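Local coordinates for structural polyprotein, VP2 (Israeli acute paralysis virus, PDB 5CDD) that probably serves as a structural building block of the virus shell, its chain being the VP2 coat subunit cut from a longer polyprotein, at residues 7-12 / 188-193; 143-148 / 152-157. One frame throughout, in Å; residues are numbered along the deposited sequence.

Interaction 1: 7-12 / 188-193; sequences QFLQRP and ISLVIP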
loop_
_atom_site.group_PDB
_atom_site.type_symbol
_atom_site.label_atom_id
_atom_site.label_comp_id
_atom_site.label_asym_id
_atom_site.label_seq_id
_atom_site.Cartn_x
_atom_site.Cartn_y
_atom_site.Cartn_z
ATOM N N GLN C 7 21.649 3.187 59.554
ATOM C CA GLN C 7 20.698 2.817 60.594
ATOM C C GLN C 7 20.642 3.909 61.655
ATOM O O GLN C 7 19.574 4.235 62.171
ATOM C CB GLN C 7 21.107 1.497 61.246
ATOM C CG GLN C 7 20.743 0.265 60.444
ATOM C CD GLN C 7 19.263 0.210 60.116
ATOM O OE1 GLN C 7 18.808 0.810 59.141
ATOM N NE2 GLN C 7 18.500 -0.498 60.941
ATOM N N PHE C 8 21.805 4.470 61.971
ATOM C CA PHE C 8 21.914 5.526 62.970
ATOM C C PHE C 8 21.252 6.809 62.484
ATOM O O PHE C 8 20.712 7.579 63.278
ATOM C CB PHE C 8 23.393 5.777 63.290
ATOM C CG PHE C 8 23.624 6.837 64.332
ATOM C CD1 PHE C 8 23.647 8.187 63.987
ATOM C CD2 PHE C 8 23.822 6.485 65.662
ATOM C CE1 PHE C 8 23.864 9.168 64.953
ATOM C CE2 PHE C 8 24.039 7.458 66.632
ATOM C CZ PHE C 8 24.061 8.801 66.277
ATOM N N LEU C 9 21.292 7.036 61.175
ATOM C CA LEU C 9 20.694 8.229 60.593
ATOM C C LEU C 9 19.173 8.127 60.567
ATOM O O LEU C 9 18.481 9.132 60.406
ATOM C CB LEU C 9 21.221 8.449 59.176
ATOM C CG LEU C 9 22.723 8.712 59.045
ATOM C CD1 LEU C 9 23.080 8.879 57.580
ATOM C CD2 LEU C 9 23.104 9.957 59.830
ATOM N N GLN C 10 18.654 6.913 60.727
ATOM C CA GLN C 10 17.212 6.700 60.720
ATOM C C GLN C 10 16.637 6.751 62.129
ATOM O O GLN C 10 15.435 6.563 62.323
ATOM C CB GLN C 10 16.877 5.356 60.077
ATOM C CG GLN C 10 17.441 5.190 58.680
ATOM C CD GLN C 10 16.887 3.973 57.976
ATOM O OE1 GLN C 10 16.945 2.860 58.498
ATOM N NE2 GLN C 10 16.346 4.175 56.780
ATOM N N ARG C 11 17.499 7.003 63.109
ATOM C CA ARG C 11 17.073 7.092 64.500
ATOM C C ARG C 11 16.392 8.429 64.756
ATOM O O ARG C 11 16.981 9.488 64.530
ATOM C CB ARG C 11 18.272 6.960 65.440
ATOM C CG ARG C 11 18.928 5.602 65.444
ATOM C CD ARG C 11 20.087 5.601 66.418
ATOM N NE ARG C 11 20.697 4.283 66.558
ATOM C CZ ARG C 11 21.709 4.018 67.377
ATOM N NH1 ARG C 11 22.225 4.980 68.130
ATOM N NH2 ARG C 11 22.200 2.788 67.445
ATOM N N PRO C 12 15.135 8.399 65.226
ATOM C CA PRO C 12 14.405 9.639 65.507
ATOM C C PRO C 12 15.101 10.436 66.606
ATOM O O PRO C 12 15.589 9.856 67.572
ATOM C CB PRO C 12 13.034 9.135 65.956
ATOM C CG PRO C 12 12.876 7.848 65.214
ATOM C CD PRO C 12 14.248 7.231 65.374
ATOM N N ILE C 188 18.157 6.653 52.665
ATOM C CA ILE C 188 19.519 7.154 52.710
ATOM C C ILE C 188 20.463 6.554 51.683
ATOM O O ILE C 188 20.478 5.343 51.454
ATOM C CB ILE C 188 20.130 6.947 54.098
ATOM C CG1 ILE C 188 19.175 7.487 55.163
ATOM C CG2 ILE C 188 21.476 7.654 54.174
ATOM C CD1 ILE C 188 19.554 7.101 56.559
ATOM N N SER C 189 21.252 7.429 51.072
ATOM C CA SER C 189 22.245 7.048 50.078
ATOM C C SER C 189 23.517 7.805 50.467
ATOM O O SER C 189 23.576 9.030 50.354
ATOM C CB SER C 189 21.785 7.470 48.684
ATOM O OG SER C 189 22.722 7.072 47.704
ATOM N N LEU C 190 24.528 7.077 50.932
ATOM C CA LEU C 190 25.783 7.684 51.379
ATOM C C LEU C 190 26.963 7.196 50.539
ATOM O O LEU C 190 27.321 6.025 50.609
ATOM C CB LEU C 190 25.993 7.330 52.852
ATOM C CG LEU C 190 26.814 8.228 53.770
ATOM C CD1 LEU C 190 26.323 9.668 53.713
ATOM C CD2 LEU C 190 26.684 7.689 55.184
ATOM N N VAL C 191 27.682 8.054 49.925
ATOM C CA VAL C 191 28.684 7.713 49.140
ATOM C C VAL C 191 29.769 8.576 48.915
ATOM O O VAL C 191 29.608 9.516 48.933
ATOM C CB VAL C 191 28.253 7.471 47.786
ATOM C CG1 VAL C 191 27.262 6.571 47.749
ATOM C CG2 VAL C 191 27.603 8.489 47.104
ATOM N N ILE C 192 30.955 8.077 48.666
ATOM C CA ILE C 192 32.253 8.710 48.382
ATOM C C ILE C 192 33.037 9.273 49.515
ATOM O O ILE C 192 32.522 9.903 50.120
ATOM C CB ILE C 192 32.182 9.710 47.333
ATOM C CG1 ILE C 192 31.381 9.253 46.250
ATOM C CG2 ILE C 192 33.446 10.280 46.886
ATOM C CD1 ILE C 192 31.985 8.338 45.475
ATOM N N PRO C 193 34.335 8.953 49.787
ATOM C CA PRO C 193 34.982 9.508 50.923
ATOM C C PRO C 193 35.781 10.571 50.702
ATOM O O PRO C 193 36.174 10.739 49.760
ATOM C CB PRO C 193 35.893 8.481 51.240
ATOM C CG PRO C 193 35.494 7.331 50.615
ATOM C CD PRO C 193 35.362 7.931 49.439
#

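Interaction 2: 143-148 / 152-157; sequences EAYDLV and EDFVQL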
loop_
_atom_site.group_PDB
_atom_site.type_symbol
_atom_site.label_atom_id
_atom_site.label_comp_id
_atom_site.label_asym_id
_atom_site.label_seq_id
_atom_site.Cartn_x
_atom_site.Cartn_y
_atom_site.Cartn_z
ATOM N N GLU C 143 21.820 15.724 42.011
ATOM C CA GLU C 143 21.866 14.279 42.178
ATOM C C GLU C 143 22.107 13.866 43.626
ATOM O O GLU C 143 21.783 12.742 44.023
ATOM C CB GLU C 143 22.949 13.684 41.280
ATOM C CG GLU C 143 22.757 13.962 39.792
ATOM C CD GLU C 143 21.363 13.605 39.293
ATOM O OE1 GLU C 143 20.434 14.426 39.466
ATOM O OE2 GLU C 143 21.195 12.499 38.734
ATOM N N ALA C 144 22.674 14.775 44.413
ATOM C CA ALA C 144 22.953 14.501 45.817
ATOM C C ALA C 144 23.278 15.772 46.595
ATOM O O ALA C 144 23.561 16.821 46.016
ATOM C CB ALA C 144 24.102 13.511 45.938
ATOM N N TYR C 145 23.230 15.658 47.918
ATOM C CA TYR C 145 23.514 16.768 48.820
ATOM C C TYR C 145 24.989 16.732 49.218
ATOM O O TYR C 145 25.495 15.698 49.651
ATOM C CB TYR C 145 22.628 16.643 50.066
ATOM C CG TYR C 145 22.853 17.698 51.128
ATOM C CD1 TYR C 145 22.538 19.036 50.893
ATOM C CD2 TYR C 145 23.369 17.353 52.378
ATOM C CE1 TYR C 145 22.730 20.005 51.879
ATOM C CE2 TYR C 145 23.566 18.312 53.367
ATOM C CZ TYR C 145 23.245 19.634 53.111
ATOM O OH TYR C 145 23.439 20.583 54.087
ATOM N N ASP C 146 25.679 17.858 49.066
ATOM C CA ASP C 146 27.091 17.937 49.422
ATOM C C ASP C 146 27.225 18.076 50.936
ATOM O O ASP C 146 26.911 19.125 51.500
ATOM C CB ASP C 146 27.744 19.138 48.740
ATOM C CG ASP C 146 29.256 19.086 48.793
ATOM O OD1 ASP C 146 29.813 18.950 49.904
ATOM O OD2 ASP C 146 29.888 19.184 47.720
ATOM N N LEU C 147 27.696 17.018 51.587
ATOM C CA LEU C 147 27.857 17.017 53.035
ATOM C C LEU C 147 28.969 17.940 53.522
ATOM O O LEU C 147 28.859 18.547 54.583
ATOM C CB LEU C 147 28.123 15.590 53.530
ATOM C CG LEU C 147 27.026 14.548 53.283
ATOM C CD1 LEU C 147 27.556 13.171 53.626
ATOM C CD2 LEU C 147 25.794 14.871 54.110
ATOM N N VAL C 148 30.035 18.060 52.744
ATOM C CA VAL C 148 31.158 18.899 53.145
ATOM C C VAL C 148 30.878 20.392 52.991
ATOM O O VAL C 148 31.286 21.190 53.831
ATOM C CB VAL C 148 32.431 18.541 52.343
ATOM C CG1 VAL C 148 33.602 19.352 52.829
ATOM C CG2 VAL C 148 32.747 17.077 52.507
ATOM N N GLU C 152 23.645 23.605 50.756
ATOM C CA GLU C 152 22.626 23.169 49.824
ATOM C C GLU C 152 21.281 22.722 50.396
ATOM O O GLU C 152 20.647 21.842 49.820
ATOM C CB GLU C 152 23.207 22.044 48.962
ATOM C CG GLU C 152 24.466 22.429 48.192
ATOM C CD GLU C 152 25.087 21.252 47.450
ATOM O OE1 GLU C 152 26.142 21.446 46.808
ATOM O OE2 GLU C 152 24.523 20.138 47.513
ATOM N N ASP C 153 20.826 23.304 51.502
ATOM C CA ASP C 153 19.531 22.883 52.030
ATOM C C ASP C 153 18.497 23.096 50.934
ATOM O O ASP C 153 18.342 24.202 50.418
ATOM C CB ASP C 153 19.156 23.665 53.287
ATOM C CG ASP C 153 19.865 23.149 54.525
ATOM O OD1 ASP C 153 19.982 21.916 54.687
ATOM O OD2 ASP C 153 20.296 23.977 55.350
ATOM N N PHE C 154 17.797 22.024 50.579
ATOM C CA PHE C 154 16.815 22.069 49.504
ATOM C C PHE C 154 15.338 22.159 49.885
ATOM O O PHE C 154 14.480 22.223 49.005
ATOM C CB PHE C 154 17.027 20.857 48.602
ATOM C CG PHE C 154 17.116 19.562 49.349
ATOM C CD1 PHE C 154 15.977 18.961 49.873
ATOM C CD2 PHE C 154 18.347 18.953 49.551
ATOM C CE1 PHE C 154 16.064 17.766 50.589
ATOM C CE2 PHE C 154 18.447 17.761 50.264
ATOM C CZ PHE C 154 17.303 17.166 50.784
ATOM N N VAL C 155 15.023 22.168 51.174
ATOM C CA VAL C 155 13.622 22.251 51.569
ATOM C C VAL C 155 13.433 22.937 52.915
ATOM O O VAL C 155 14.225 22.748 53.839
ATOM C CB VAL C 155 12.980 20.841 51.609
ATOM C CG1 VAL C 155 13.707 19.963 52.609
ATOM C CG2 VAL C 155 11.506 20.946 51.958
ATOM N N GLN C 156 12.381 23.745 53.012
ATOM C CA GLN C 156 12.066 24.465 54.241
ATOM C C GLN C 156 10.784 23.916 54.850
ATOM O O GLN C 156 9.786 23.736 54.153
ATOM C CB GLN C 156 11.887 25.957 53.953
ATOM C CG GLN C 156 13.095 26.619 53.324
ATOM C CD GLN C 156 14.347 26.428 54.149
ATOM O OE1 GLN C 156 14.382 26.773 55.330
ATOM N NE2 GLN C 156 15.385 25.876 53.532
ATOM N N LEU C 157 10.814 23.648 56.150
ATOM C CA LEU C 157 9.647 23.127 56.849
ATOM C C LEU C 157 9.037 24.231 57.709
ATOM O O LEU C 157 9.754 24.955 58.398
ATOM C CB LEU C 157 10.045 21.936 57.722
ATOM C CG LEU C 157 8.908 21.207 58.439
ATOM C CD1 LEU C 157 7.870 20.746 57.428
ATOM C CD2 LEU C 157 9.471 20.025 59.207
#

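Interaction 1: 7-12 / 188-193
The last residues of the N-terminal helix 2-9 and the loop after it rest on the start of strand 188-193, in a purely apolar contact between Leu-9 and, in the loop that follows, Gln-10 on one side and Ile-188 and Leu-190 on the other. Ile-188 has the largest share of the buried surface and meets both Leu-9 and Gln-10. Its CG1 branch lies beside its own backbone N (chi1 -50°), and the extended chain beyond carries CD1 up to two neighbours at once: Leu-9 CB lies 3.4 Å from Ile-188 CD1, and Gln-10 CG lies 3.6 Å from that same methyl. The second branch is also used, since Ile-188 CG2 approaches Leu-9 CD1 at 4.0 Å. The two side chains thus run at a slant to one another, the isoleucine spreading both of its methyls along the leucine. Leu-190 joins in more loosely from two residues further on, its CD2 standing 4.5 Å from Leu-9 CD1.

Gln-10 offers only the aliphatic part of its chain to this contact; its amide continues past the isoleucine, and NE2 makes a weak hydrogen bond to Glu-9 of a neighbouring chain. No hydrogen bond joins the two segments, although Leu-9 is tied through its backbone to Leu-185 of strand 179-186, which precedes strand 188-193. Within 7-12, Gln-10 N bonds to Gln-7 O at 3.2 Å and Arg-11 N to Phe-8 O at 3.3 Å. Around this, Ile-188 also touches Ile-6 of the helix and Leu-71 of strand 68-81, while Leu-190 packs on Ile-5, Leu-65, Phe-68 and Leu-71, so that the helix lies against the part of the sheet where strand 188-193 pairs antiparallel with strand 68-81.

Interaction 2: 143-148 / 152-157
Glu-152 and Asp-146 are joined by the one hydrogen bond across this contact, from Asp-146 N to Glu-152 OE2 at 3.0 Å, with an N-H...O angle of 165°. The bond is nearly straight at the hydrogen, yet the amide reaches the oxygen from above the carboxylate plane, 53° out of it. Glu-152 gets there with its chain extended beyond CG, and its other oxygen, OE1, comes to 3.4 Å from Asp-146 CB.

Tyr-145 runs past Glu-152 in the opposite sense. Its CG is anti to the backbone N (chi1 177°), which lays the ring beside the backbone of Glu-152: Tyr-145 CE1 meets Glu-152 C at 3.4 Å, at the ring edge and in its plane, and Glu-152 CB lies 3.6 Å from Tyr-145 CE1. Nearer the root of the ring, Tyr-145 CD1 comes obliquely to 4.3 Å from Phe-154 CE2.

The second shell fixes these groups. Asp-146 is held by a salt bridge from OD2 to Lys-69, and its OD1 accepts a hydrogen bond from Thr-149 N, within the short connection between the segments. Asp-153 is anchored through OD2 to Ser-53, whose helix 53-57 also packs on Tyr-145, and Phe-154 stands edge-to-face to Tyr-138.

The Glu-152 carboxylate, by accepting the main-chain N-H of Asp-146, ties together the two sides of the short connection from strand 131-146 to strand 155-161. Asp-146 OD2 and Glu-152 OE1 are 4.5 Å apart, a like-charged pair whose repulsion would be expected to be partly offset by Lys-69 and by the hydrogen bond from the Asp-146 amide.

In the fold
The two interactions have centres about 14 Å apart and lie on the same side of the chain's centre, both reaching the sheet in which strand 68-81 pairs with strands 131-146 and 188-193. Interaction 1 joins segments close to the two ends of the chain, residues 7-12 and 188-193, whereas interaction 2 is a local connection that falls between those segments in sequence. They meet directly, Leu-190 CD1 packing on Leu-147 CD1 at 3.7 Å. Interaction 2 also leads from this sheet to strand 155-161 of the second, four-stranded sheet. The long-range and local contacts thus come together within a two-sheet framework consistent with the jelly-roll beta-sandwich of picornavirus-type capsid proteins.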